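Local structure of beta-L-arabinobiosidase (Bacteroides thetaiotaomicron, 5MQR) at residues Q665-S678 / E980-I994. The protein is a multidomain glycoside hydrolase of a gut bacterium, a beta-L-arabinobiosidase that probably acts on arabinose-containing chains of plant pectin and may also have sialidase activity. Residues are numbered along the deposited sequence; the frame is centred on the assembly and turned at random.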
ATOM      1  N   GLN A 665     -15.431   3.399  -9.055  1.00 22.18           N
ATOM      2  CA  GLN A 665     -16.628   3.434  -9.874  1.00 22.79           C
ATOM      3  C   GLN A 665     -17.248   2.040  -9.837  1.00 23.11           C
ATOM      4  O   GLN A 665     -16.653   1.062 -10.320  1.00 22.21           O
ATOM      5  CB  GLN A 665     -16.296   3.890 -11.292  1.00 22.57           C
ATOM      6  CG  GLN A 665     -17.501   4.402 -12.074  1.00 23.08           C
ATOM      7  CD  GLN A 665     -17.141   5.028 -13.420  1.00 23.01           C
ATOM      8  OE1 GLN A 665     -16.112   5.705 -13.561  1.00 23.53           O
ATOM      9  NE2 GLN A 665     -17.977   4.801 -14.408  1.00 22.64           N
ATOM     10  N   ARG A 666     -18.439   1.971  -9.246  1.00 24.03           N
ATOM     11  CA  ARG A 666     -19.117   0.716  -8.964  1.00 24.79           C
ATOM     12  C   ARG A 666     -19.358  -0.146 -10.200  1.00 23.04           C
ATOM     13  O   ARG A 666     -19.152  -1.349 -10.157  1.00 21.78           O
ATOM     14  CB  ARG A 666     -20.443   1.000  -8.226  1.00 28.29           C
ATOM     15  CG  ARG A 666     -21.243  -0.226  -7.773  1.00 32.03           C
ATOM     16  CD  ARG A 666     -20.380  -1.152  -6.895  1.00 35.82           C
ATOM     17  NE  ARG A 666     -21.164  -2.209  -6.222  1.00 39.79           N
ATOM     18  CZ  ARG A 666     -20.871  -2.782  -5.038  1.00 40.19           C
ATOM     19  NH1 ARG A 666     -19.802  -2.415  -4.324  1.00 40.45           N
ATOM     20  NH2 ARG A 666     -21.688  -3.720  -4.545  1.00 40.48           N
ATOM     21  N   ASN A 667     -19.782   0.454 -11.304  1.00 21.87           N
ATOM     22  CA  ASN A 667     -20.154  -0.359 -12.464  1.00 21.47           C
ATOM     23  C   ASN A 667     -18.954  -1.110 -13.085  1.00 20.86           C
ATOM     24  O   ASN A 667     -19.078  -2.282 -13.390  1.00 21.07           O
ATOM     25  CB  ASN A 667     -21.025   0.399 -13.496  1.00 21.15           C
ATOM     26  CG  ASN A 667     -20.367   1.656 -14.076  1.00 21.34           C
ATOM     27  OD1 ASN A 667     -19.232   2.006 -13.779  1.00 20.75           O
ATOM     28  ND2 ASN A 667     -21.124   2.353 -14.905  1.00 22.24           N
ATOM     29  N   PHE A 668     -17.803  -0.455 -13.223  1.00 20.37           N
ATOM     30  CA  PHE A 668     -16.584  -1.102 -13.717  1.00 20.31           C
ATOM     31  C   PHE A 668     -16.135  -2.274 -12.843  1.00 20.16           C
ATOM     32  O   PHE A 668     -15.757  -3.349 -13.348  1.00 20.12           O
ATOM     33  CB  PHE A 668     -15.422  -0.097 -13.773  1.00 20.42           C
ATOM     34  CG  PHE A 668     -15.330   0.690 -15.049  1.00 20.48           C
ATOM     35  CD1 PHE A 668     -16.027   1.886 -15.204  1.00 20.80           C
ATOM     36  CD2 PHE A 668     -14.513   0.263 -16.069  1.00 20.49           C
ATOM     37  CE1 PHE A 668     -15.922   2.627 -16.379  1.00 21.08           C
ATOM     38  CE2 PHE A 668     -14.390   1.004 -17.247  1.00 21.06           C
ATOM     39  CZ  PHE A 668     -15.086   2.192 -17.396  1.00 21.17           C
ATOM     40  N   GLU A 669     -16.168  -2.051 -11.540  1.00 19.51           N
ATOM     41  CA  GLU A 669     -15.763  -3.053 -10.593  1.00 20.20           C
ATOM     42  C   GLU A 669     -16.716  -4.245 -10.657  1.00 20.34           C
ATOM     43  O   GLU A 669     -16.269  -5.370 -10.774  1.00 20.59           O
ATOM     44  CB  GLU A 669     -15.695  -2.487  -9.166  1.00 20.41           C
ATOM     45  CG  GLU A 669     -15.077  -3.465  -8.166  1.00 21.05           C
ATOM     46  CD  GLU A 669     -14.963  -2.896  -6.769  1.00 21.70           C
ATOM     47  OE1 GLU A 669     -14.027  -2.095  -6.545  1.00 22.29           O
ATOM     48  OE2 GLU A 669     -15.809  -3.248  -5.902  1.00 22.28           O
ATOM     49  N   GLU A 670     -18.017  -3.983 -10.612  1.00 20.77           N
ATOM     50  CA  GLU A 670     -19.026  -5.031 -10.672  1.00 21.41           C
ATOM     51  C   GLU A 670     -18.904  -5.844 -11.957  1.00 20.46           C
ATOM     52  O   GLU A 670     -19.048  -7.052 -11.917  1.00 19.64           O
ATOM     53  CB  GLU A 670     -20.435  -4.444 -10.573  1.00 22.82           C
ATOM     54  CG  GLU A 670     -21.543  -5.481 -10.635  1.00 24.28           C
ATOM     55  CD  GLU A 670     -22.919  -4.874 -10.462  1.00 25.79           C
ATOM     56  OE1 GLU A 670     -23.320  -3.993 -11.251  1.00 27.32           O
ATOM     57  OE2 GLU A 670     -23.616  -5.297  -9.535  1.00 28.23           O
HETATM   58  N   MSE A 671     -18.638  -5.173 -13.074  1.00 20.14           N
HETATM   59  CA  MSE A 671     -18.554  -5.849 -14.388  1.00 20.38           C
HETATM   60  C   MSE A 671     -17.332  -6.709 -14.461  1.00 19.99           C
HETATM   61  O   MSE A 671     -17.354  -7.752 -15.089  1.00 19.99           O
HETATM   62  CB  MSE A 671     -18.557  -4.853 -15.546  1.00 20.97           C
HETATM   63  CG  MSE A 671     -18.860  -5.480 -16.902  1.00 22.32           C
HETATM   64 SE   MSE A 671     -20.618  -6.419 -16.898  1.00 24.09          SE
HETATM   65  CE  MSE A 671     -21.725  -4.940 -16.212  1.00 23.30           C
ATOM     66  N   TYR A 672     -16.246  -6.268 -13.821  1.00 19.89           N
ATOM     67  CA  TYR A 672     -15.046  -7.052 -13.711  1.00 19.41           C
ATOM     68  C   TYR A 672     -15.374  -8.414 -13.132  1.00 19.45           C
ATOM     69  O   TYR A 672     -15.065  -9.446 -13.710  1.00 19.22           O
ATOM     70  CB  TYR A 672     -14.000  -6.336 -12.839  1.00 19.58           C
ATOM     71  CG  TYR A 672     -12.725  -7.105 -12.772  1.00 19.63           C
ATOM     72  CD1 TYR A 672     -11.753  -6.961 -13.745  1.00 19.68           C
ATOM     73  CD2 TYR A 672     -12.502  -8.025 -11.749  1.00 19.72           C
ATOM     74  CE1 TYR A 672     -10.585  -7.700 -13.691  1.00 19.76           C
ATOM     75  CE2 TYR A 672     -11.333  -8.767 -11.692  1.00 19.53           C
ATOM     76  CZ  TYR A 672     -10.380  -8.598 -12.665  1.00 19.50           C
ATOM     77  OH  TYR A 672      -9.239  -9.373 -12.630  1.00 19.77           O
ATOM     78  N   TYR A 673     -16.026  -8.406 -11.983  1.00 19.25           N
ATOM     79  CA  TYR A 673     -16.339  -9.656 -11.305  1.00 19.25           C
ATOM     80  C   TYR A 673     -17.416 -10.429 -12.041  1.00 19.36           C
ATOM     81  O   TYR A 673     -17.295 -11.654 -12.169  1.00 19.12           O
ATOM     82  CB  TYR A 673     -16.656  -9.421  -9.805  1.00 19.22           C
ATOM     83  CG  TYR A 673     -15.401  -9.001  -9.093  1.00 19.11           C
ATOM     84  CD1 TYR A 673     -14.422  -9.937  -8.756  1.00 19.44           C
ATOM     85  CD2 TYR A 673     -15.127  -7.648  -8.862  1.00 19.14           C
ATOM     86  CE1 TYR A 673     -13.228  -9.530  -8.152  1.00 19.49           C
ATOM     87  CE2 TYR A 673     -13.946  -7.235  -8.273  1.00 19.00           C
ATOM     88  CZ  TYR A 673     -13.002  -8.169  -7.922  1.00 19.13           C
ATOM     89  OH  TYR A 673     -11.841  -7.739  -7.352  1.00 19.66           O
ATOM     90  N   TYR A 674     -18.425  -9.735 -12.577  1.00 19.13           N
ATOM     91  CA  TYR A 674     -19.478 -10.429 -13.291  1.00 19.72           C
ATOM     92  C   TYR A 674     -18.953 -11.248 -14.487  1.00 19.73           C
ATOM     93  O   TYR A 674     -19.364 -12.373 -14.695  1.00 19.27           O
ATOM     94  CB  TYR A 674     -20.568  -9.461 -13.772  1.00 20.18           C
ATOM     95  CG  TYR A 674     -21.606 -10.127 -14.666  1.00 20.06           C
ATOM     96  CD1 TYR A 674     -22.578 -10.952 -14.128  1.00 20.30           C
ATOM     97  CD2 TYR A 674     -21.566  -9.973 -16.036  1.00 20.69           C
ATOM     98  CE1 TYR A 674     -23.507 -11.587 -14.927  1.00 20.93           C
ATOM     99  CE2 TYR A 674     -22.503 -10.604 -16.865  1.00 21.22           C
ATOM    100  CZ  TYR A 674     -23.463 -11.410 -16.302  1.00 21.25           C
ATOM    101  OH  TYR A 674     -24.395 -12.021 -17.098  1.00 22.17           O
ATOM    102  N   ARG A 675     -18.055 -10.672 -15.261  1.00 20.04           N
ATOM    103  CA  ARG A 675     -17.615 -11.317 -16.500  1.00 20.56           C
ATOM    104  C   ARG A 675     -16.747 -12.525 -16.193  1.00 20.82           C
ATOM    105  O   ARG A 675     -16.778 -13.495 -16.948  1.00 20.95           O
ATOM    106  CB  ARG A 675     -16.899 -10.334 -17.419  1.00 20.12           C
ATOM    107  CG  ARG A 675     -17.866  -9.356 -18.111  1.00 20.26           C
ATOM    108  CD  ARG A 675     -18.816 -10.047 -19.089  1.00 20.15           C
ATOM    109  NE  ARG A 675     -18.076 -10.719 -20.130  1.00 20.35           N
ATOM    110  CZ  ARG A 675     -17.890 -10.272 -21.375  1.00 20.81           C
ATOM    111  NH1 ARG A 675     -18.440  -9.132 -21.820  1.00 20.62           N
ATOM    112  NH2 ARG A 675     -17.138 -10.996 -22.198  1.00 20.65           N
ATOM    113  N   TRP A 676     -16.014 -12.491 -15.072  1.00 20.54           N
ATOM    114  CA  TRP A 676     -15.328 -13.709 -14.648  1.00 21.00           C
ATOM    115  C   TRP A 676     -16.331 -14.797 -14.222  1.00 20.96           C
ATOM    116  O   TRP A 676     -16.163 -15.946 -14.585  1.00 20.92           O
ATOM    117  CB  TRP A 676     -14.334 -13.465 -13.525  1.00 21.03           C
ATOM    118  CG  TRP A 676     -13.078 -12.815 -13.926  1.00 21.60           C
ATOM    119  CD1 TRP A 676     -12.533 -11.702 -13.356  1.00 21.91           C
ATOM    120  CD2 TRP A 676     -12.166 -13.230 -14.944  1.00 22.00           C
ATOM    121  NE1 TRP A 676     -11.343 -11.391 -13.961  1.00 22.31           N
ATOM    122  CE2 TRP A 676     -11.093 -12.301 -14.946  1.00 22.24           C
ATOM    123  CE3 TRP A 676     -12.163 -14.262 -15.878  1.00 22.36           C
ATOM    124  CZ2 TRP A 676     -10.024 -12.379 -15.833  1.00 22.32           C
ATOM    125  CZ3 TRP A 676     -11.095 -14.355 -16.757  1.00 22.80           C
ATOM    126  CH2 TRP A 676     -10.036 -13.417 -16.730  1.00 22.62           C
ATOM    127  N   TRP A 677     -17.348 -14.405 -13.450  1.00 20.79           N
ATOM    128  CA  TRP A 677     -18.376 -15.306 -12.956  1.00 21.21           C
ATOM    129  C   TRP A 677     -19.169 -15.921 -14.112  1.00 21.63           C
ATOM    130  O   TRP A 677     -19.588 -17.079 -14.067  1.00 21.50           O
ATOM    131  CB  TRP A 677     -19.307 -14.509 -12.019  1.00 21.00           C
ATOM    132  CG  TRP A 677     -20.490 -15.242 -11.449  1.00 21.11           C
ATOM    133  CD1 TRP A 677     -20.527 -15.989 -10.309  1.00 21.40           C
ATOM    134  CD2 TRP A 677     -21.811 -15.225 -11.954  1.00 21.24           C
ATOM    135  NE1 TRP A 677     -21.792 -16.458 -10.085  1.00 21.64           N
ATOM    136  CE2 TRP A 677     -22.605 -16.002 -11.083  1.00 21.65           C
ATOM    137  CE3 TRP A 677     -22.408 -14.646 -13.072  1.00 21.33           C
ATOM    138  CZ2 TRP A 677     -23.963 -16.218 -11.299  1.00 21.80           C
ATOM    139  CZ3 TRP A 677     -23.760 -14.852 -13.282  1.00 21.72           C
ATOM    140  CH2 TRP A 677     -24.524 -15.624 -12.391  1.00 21.82           C
ATOM    141  N   SER A 678     -19.378 -15.115 -15.135  1.00 22.20           N
ATOM    142  CA  SER A 678     -20.051 -15.547 -16.321  1.00 22.93           C
ATOM    143  C   SER A 678     -19.198 -16.515 -17.135  1.00 22.68           C
ATOM    144  O   SER A 678     -19.647 -17.604 -17.451  1.00 22.27           O
ATOM    145  CB  SER A 678     -20.378 -14.344 -17.189  1.00 23.70           C
ATOM    146  OG  SER A 678     -21.321 -14.797 -18.117  1.00 25.59           O
ATOM    147  N   GLU A 980     -16.558   2.565 -20.767  1.00 21.51           N
ATOM    148  CA  GLU A 980     -17.679   2.888 -19.893  1.00 21.43           C
ATOM    149  C   GLU A 980     -19.046   2.513 -20.507  1.00 21.28           C
ATOM    150  O   GLU A 980     -19.922   1.949 -19.833  1.00 20.76           O
ATOM    151  CB  GLU A 980     -17.647   4.379 -19.528  1.00 22.06           C
ATOM    152  CG  GLU A 980     -18.701   4.793 -18.509  1.00 22.57           C
ATOM    153  CD  GLU A 980     -18.423   6.156 -17.882  1.00 23.40           C
ATOM    154  OE1 GLU A 980     -18.361   7.130 -18.639  1.00 24.16           O
ATOM    155  OE2 GLU A 980     -18.264   6.255 -16.640  1.00 23.18           O
ATOM    156  N   LEU A 981     -19.223   2.838 -21.782  1.00 21.23           N
ATOM    157  CA  LEU A 981     -20.431   2.473 -22.515  1.00 21.10           C
ATOM    158  C   LEU A 981     -20.570   0.942 -22.663  1.00 20.87           C
ATOM    159  O   LEU A 981     -21.671   0.411 -22.552  1.00 20.93           O
ATOM    160  CB  LEU A 981     -20.450   3.151 -23.891  1.00 21.24           C
ATOM    161  CG  LEU A 981     -20.579   4.679 -23.907  1.00 21.91           C
ATOM    162  CD1 LEU A 981     -20.556   5.270 -25.336  1.00 22.44           C
ATOM    163  CD2 LEU A 981     -21.847   5.118 -23.186  1.00 21.96           C
ATOM    164  N   TYR A 982     -19.465   0.237 -22.893  1.00 20.57           N
ATOM    165  CA  TYR A 982     -19.494  -1.219 -22.922  1.00 20.39           C
ATOM    166  C   TYR A 982     -19.987  -1.749 -21.553  1.00 20.00           C
ATOM    167  O   TYR A 982     -20.851  -2.639 -21.473  1.00 19.66           O
ATOM    168  CB  TYR A 982     -18.108  -1.762 -23.274  1.00 20.50           C
ATOM    169  CG  TYR A 982     -17.995  -3.256 -23.534  1.00 20.66           C
ATOM    170  CD1 TYR A 982     -19.113  -4.062 -23.808  1.00 21.10           C
ATOM    171  CD2 TYR A 982     -16.755  -3.861 -23.542  1.00 20.79           C
ATOM    172  CE1 TYR A 982     -18.979  -5.420 -24.056  1.00 21.37           C
ATOM    173  CE2 TYR A 982     -16.609  -5.214 -23.800  1.00 21.30           C
ATOM    174  CZ  TYR A 982     -17.723  -5.993 -24.047  1.00 21.55           C
ATOM    175  OH  TYR A 982     -17.554  -7.338 -24.297  1.00 22.32           O
ATOM    176  N   VAL A 983     -19.494  -1.140 -20.489  1.00 19.49           N
ATOM    177  CA  VAL A 983     -19.983  -1.458 -19.133  1.00 19.81           C
ATOM    178  C   VAL A 983     -21.480  -1.180 -18.959  1.00 19.77           C
ATOM    179  O   VAL A 983     -22.228  -2.070 -18.594  1.00 20.19           O
ATOM    180  CB  VAL A 983     -19.150  -0.738 -18.034  1.00 19.75           C
ATOM    181  CG1 VAL A 983     -19.789  -0.923 -16.654  1.00 19.77           C
ATOM    182  CG2 VAL A 983     -17.717  -1.274 -18.003  1.00 19.49           C
ATOM    183  N   GLU A 984     -21.917   0.034 -19.269  1.00 20.21           N
ATOM    184  CA  GLU A 984     -23.313   0.406 -19.114  1.00 20.34           C
ATOM    185  C   GLU A 984     -24.241  -0.438 -19.976  1.00 20.40           C
ATOM    186  O   GLU A 984     -25.389  -0.666 -19.595  1.00 20.87           O
ATOM    187  CB  GLU A 984     -23.529   1.884 -19.466  1.00 21.15           C
ATOM    188  CG  GLU A 984     -22.946   2.846 -18.428  1.00 21.30           C
ATOM    189  CD  GLU A 984     -23.099   4.316 -18.788  1.00 21.77           C
ATOM    190  OE1 GLU A 984     -23.433   4.640 -19.946  1.00 21.40           O
ATOM    191  OE2 GLU A 984     -22.870   5.152 -17.886  1.00 22.62           O
ATOM    192  N   SER A 985     -23.759  -0.878 -21.129  1.00 19.68           N
ATOM    193  CA  SER A 985     -24.573  -1.703 -22.009  1.00 20.39           C
ATOM    194  C   SER A 985     -24.839  -3.109 -21.452  1.00 20.11           C
ATOM    195  O   SER A 985     -25.799  -3.719 -21.848  1.00 19.55           O
ATOM    196  CB  SER A 985     -23.944  -1.833 -23.413  1.00 20.43           C
ATOM    197  OG  SER A 985     -22.849  -2.752 -23.432  1.00 20.01           O
ATOM    198  N   GLN A 986     -23.991  -3.590 -20.538  1.00 20.21           N
ATOM    199  CA  GLN A 986     -24.058  -4.958 -20.032  1.00 20.22           C
ATOM    200  C   GLN A 986     -24.981  -5.079 -18.807  1.00 20.35           C
ATOM    201  O   GLN A 986     -24.598  -5.595 -17.763  1.00 19.36           O
ATOM    202  CB  GLN A 986     -22.655  -5.501 -19.755  1.00 20.26           C
ATOM    203  CG  GLN A 986     -21.872  -5.801 -21.035  1.00 20.64           C
ATOM    204  CD  GLN A 986     -20.414  -6.147 -20.761  1.00 20.95           C
ATOM    205  OE1 GLN A 986     -20.037  -7.318 -20.759  1.00 21.16           O
ATOM    206  NE2 GLN A 986     -19.584  -5.126 -20.527  1.00 21.05           N
ATOM    207  N   TYR A 987     -26.213  -4.596 -18.973  1.00 20.35           N
ATOM    208  CA  TYR A 987     -27.251  -4.682 -17.971  1.00 20.53           C
ATOM    209  C   TYR A 987     -28.556  -4.970 -18.686  1.00 20.93           C
ATOM    210  O   TYR A 987     -28.733  -4.592 -19.862  1.00 21.25           O
ATOM    211  CB  TYR A 987     -27.361  -3.392 -17.154  1.00 20.51           C
ATOM    212  CG  TYR A 987     -26.205  -3.200 -16.216  1.00 20.39           C
ATOM    213  CD1 TYR A 987     -25.048  -2.558 -16.634  1.00 20.22           C
ATOM    214  CD2 TYR A 987     -26.270  -3.659 -14.909  1.00 20.41           C
ATOM    215  CE1 TYR A 987     -23.969  -2.400 -15.780  1.00 20.24           C
ATOM    216  CE2 TYR A 987     -25.192  -3.499 -14.034  1.00 20.30           C
ATOM    217  CZ  TYR A 987     -24.044  -2.864 -14.482  1.00 20.40           C
ATOM    218  OH  TYR A 987     -22.973  -2.681 -13.628  1.00 20.95           O
ATOM    219  N   HIS A 988     -29.429  -5.670 -17.979  1.00 21.04           N
ATOM    220  CA  HIS A 988     -30.713  -6.119 -18.492  1.00 22.27           C
ATOM    221  C   HIS A 988     -31.594  -6.301 -17.262  1.00 21.80           C
ATOM    222  O   HIS A 988     -31.199  -6.985 -16.325  1.00 21.19           O
ATOM    223  CB  HIS A 988     -30.526  -7.443 -19.255  1.00 22.80           C
ATOM    224  CG  HIS A 988     -31.774  -7.996 -19.853  1.00 24.21           C
ATOM    225  ND1 HIS A 988     -32.346  -7.474 -20.994  1.00 25.58           N
ATOM    226  CD2 HIS A 988     -32.544  -9.055 -19.500  1.00 24.98           C
ATOM    227  CE1 HIS A 988     -33.423  -8.177 -21.308  1.00 25.64           C
ATOM    228  NE2 HIS A 988     -33.555  -9.153 -20.427  1.00 25.40           N
ATOM    229  N   ARG A 989     -32.747  -5.642 -17.247  1.00 22.06           N
ATOM    230  CA  ARG A 989     -33.687  -5.702 -16.117  1.00 22.55           C
ATOM    231  C   ARG A 989     -33.019  -5.295 -14.799  1.00 22.36           C
ATOM    232  O   ARG A 989     -33.390  -5.794 -13.725  1.00 22.73           O
ATOM    233  CB  ARG A 989     -34.348  -7.108 -16.011  1.00 22.31           C
ATOM    234  CG  ARG A 989     -35.258  -7.425 -17.183  1.00 22.61           C
ATOM    235  CD  ARG A 989     -35.912  -8.803 -17.097  1.00 22.71           C
ATOM    236  NE  ARG A 989     -36.903  -8.975 -18.155  1.00 22.93           N
ATOM    237  CZ  ARG A 989     -38.131  -8.454 -18.155  1.00 23.17           C
ATOM    238  NH1 ARG A 989     -38.578  -7.733 -17.129  1.00 23.16           N
ATOM    239  NH2 ARG A 989     -38.931  -8.656 -19.192  1.00 23.39           N
ATOM    240  N   GLY A 990     -32.055  -4.385 -14.894  1.00 22.16           N
ATOM    241  CA  GLY A 990     -31.339  -3.876 -13.747  1.00 22.56           C
ATOM    242  C   GLY A 990     -30.168  -4.680 -13.221  1.00 22.70           C
ATOM    243  O   GLY A 990     -29.567  -4.297 -12.215  1.00 22.81           O
ATOM    244  N   ARG A 991     -29.820  -5.767 -13.898  1.00 23.12           N
ATOM    245  CA  ARG A 991     -28.786  -6.681 -13.430  1.00 23.07           C
ATOM    246  C   ARG A 991     -27.746  -6.851 -14.505  1.00 22.51           C
ATOM    247  O   ARG A 991     -28.071  -6.761 -15.672  1.00 22.32           O
ATOM    248  CB  ARG A 991     -29.376  -8.050 -13.142  1.00 23.70           C
ATOM    249  CG  ARG A 991     -30.485  -8.038 -12.118  1.00 24.74           C
ATOM    250  CD  ARG A 991     -30.946  -9.444 -11.787  1.00 25.22           C
ATOM    251  NE  ARG A 991     -31.731 -10.051 -12.868  1.00 25.53           N
ATOM    252  CZ  ARG A 991     -33.036  -9.896 -13.040  1.00 26.41           C
ATOM    253  NH1 ARG A 991     -33.762  -9.116 -12.231  1.00 27.27           N
ATOM    254  NH2 ARG A 991     -33.631 -10.520 -14.040  1.00 27.08           N
ATOM    255  N   PRO A 992     -26.496  -7.114 -14.114  1.00 22.55           N
ATOM    256  CA  PRO A 992     -25.472  -7.362 -15.123  1.00 22.23           C
ATOM    257  C   PRO A 992     -25.898  -8.482 -16.057  1.00 22.37           C
ATOM    258  O   PRO A 992     -26.567  -9.443 -15.631  1.00 21.95           O
ATOM    259  CB  PRO A 992     -24.242  -7.782 -14.325  1.00 22.38           C
ATOM    260  CG  PRO A 992     -24.500  -7.393 -12.902  1.00 22.41           C
ATOM    261  CD  PRO A 992     -25.965  -7.141 -12.734  1.00 22.50           C
ATOM    262  N   TYR A 993     -25.534  -8.316 -17.329  1.00 22.17           N
ATOM    263  CA  TYR A 993     -26.032  -9.140 -18.397  1.00 22.41           C
ATOM    264  C   TYR A 993     -25.101  -9.038 -19.601  1.00 22.53           C
ATOM    265  O   TYR A 993     -24.743  -7.938 -20.016  1.00 22.65           O
ATOM    266  CB  TYR A 993     -27.427  -8.682 -18.769  1.00 22.59           C
ATOM    267  CG  TYR A 993     -28.094  -9.529 -19.822  1.00 22.91           C
ATOM    268  CD1 TYR A 993     -27.869  -9.287 -21.164  1.00 22.99           C
ATOM    269  CD2 TYR A 993     -28.988 -10.552 -19.478  1.00 23.30           C
ATOM    270  CE1 TYR A 993     -28.494 -10.043 -22.152  1.00 23.37           C
ATOM    271  CE2 TYR A 993     -29.615 -11.327 -20.463  1.00 23.35           C
ATOM    272  CZ  TYR A 993     -29.343 -11.071 -21.804  1.00 23.60           C
ATOM    273  OH  TYR A 993     -29.937 -11.777 -22.836  1.00 24.30           O
ATOM    274  N   ILE A 994     -24.699 -10.189 -20.127  1.00 22.23           N
ATOM    275  CA  ILE A 994     -23.930 -10.258 -21.363  1.00 22.04           C
ATOM    276  C   ILE A 994     -24.711 -11.194 -22.284  1.00 22.91           C
ATOM    277  O   ILE A 994     -24.851 -12.409 -22.018  1.00 23.03           O
ATOM    278  CB  ILE A 994     -22.453 -10.689 -21.177  1.00 21.31           C
ATOM    279  CG1 ILE A 994     -21.692 -10.709 -22.516  1.00 21.74           C
ATOM    280  CG2 ILE A 994     -22.313 -12.057 -20.530  1.00 21.45           C
ATOM    281  CD1 ILE A 994     -21.655  -9.376 -23.241  1.00 21.70           C
TER
HETATM  282  O   HOH W   1     -16.639   8.029 -14.989  1.00 29.52           O
HETATM  283  O   HOH W   2     -20.906   5.059 -15.892  1.00 21.68           O
HETATM  284  O   HOH W   3     -26.815 -12.076 -16.166  1.00 21.76           O
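In the helical glycoside hydrolase part, helix 666-678 packs on the end of helix 980-985 and the hairpin that follows: Val983 wedges between Asn667 and Phe668, Pro992 covers Tyr674, and the end of Arg675 reaches the side-chain oxygen of Gln986. The short helical segments cross at 67°, with axes 9.6 Å apart. Val983 CG2 lies over one face of the Phe668 ring, 4.1 Å from its centroid, while CG1 meets Asn667 CB, one branch to each residue. Pro992 CB sits 3.6 Å from the centroid of the Tyr674 ring and near its normal, a CH-pi contact. Selenomethionine Met671, bent at chi2 and chi3 (58° and 53°), folds SE against Gln986 CB and brings CE to the Tyr987 ring at CE1.

Polar bonds border this apolar strip. Tyr987 OH donates to the anti lone pair of Glu670 OE1 at 2.7 Å. Gln665, at the N-cap position, sends NE2 to Glu980 OE2 (2.7 Å), also on the anti lone pair, and one water bridges the same two side chains. Buried Arg675 NH1 grips two oxygens: Gln986 OE1 at 2.6 Å, practically in the guanidinium plane, and Tyr982 OH at 3.2 Å, while Ile994 CG1 covers one guanidinium face. Arg675 NH2 is hydrogen-bonded to Ser1019 OG and Thr1020 O binds Tyr982 OH, so the loop before helix 1022-1029 helps fix the guanidinium's rotation. This largely buried contact between a helix, a helix end and the two-stranded hairpin closed by the type I' turn 988-991 is consistent with the (alpha/alpha)6-barrel fold of six-hairpin glycosidases.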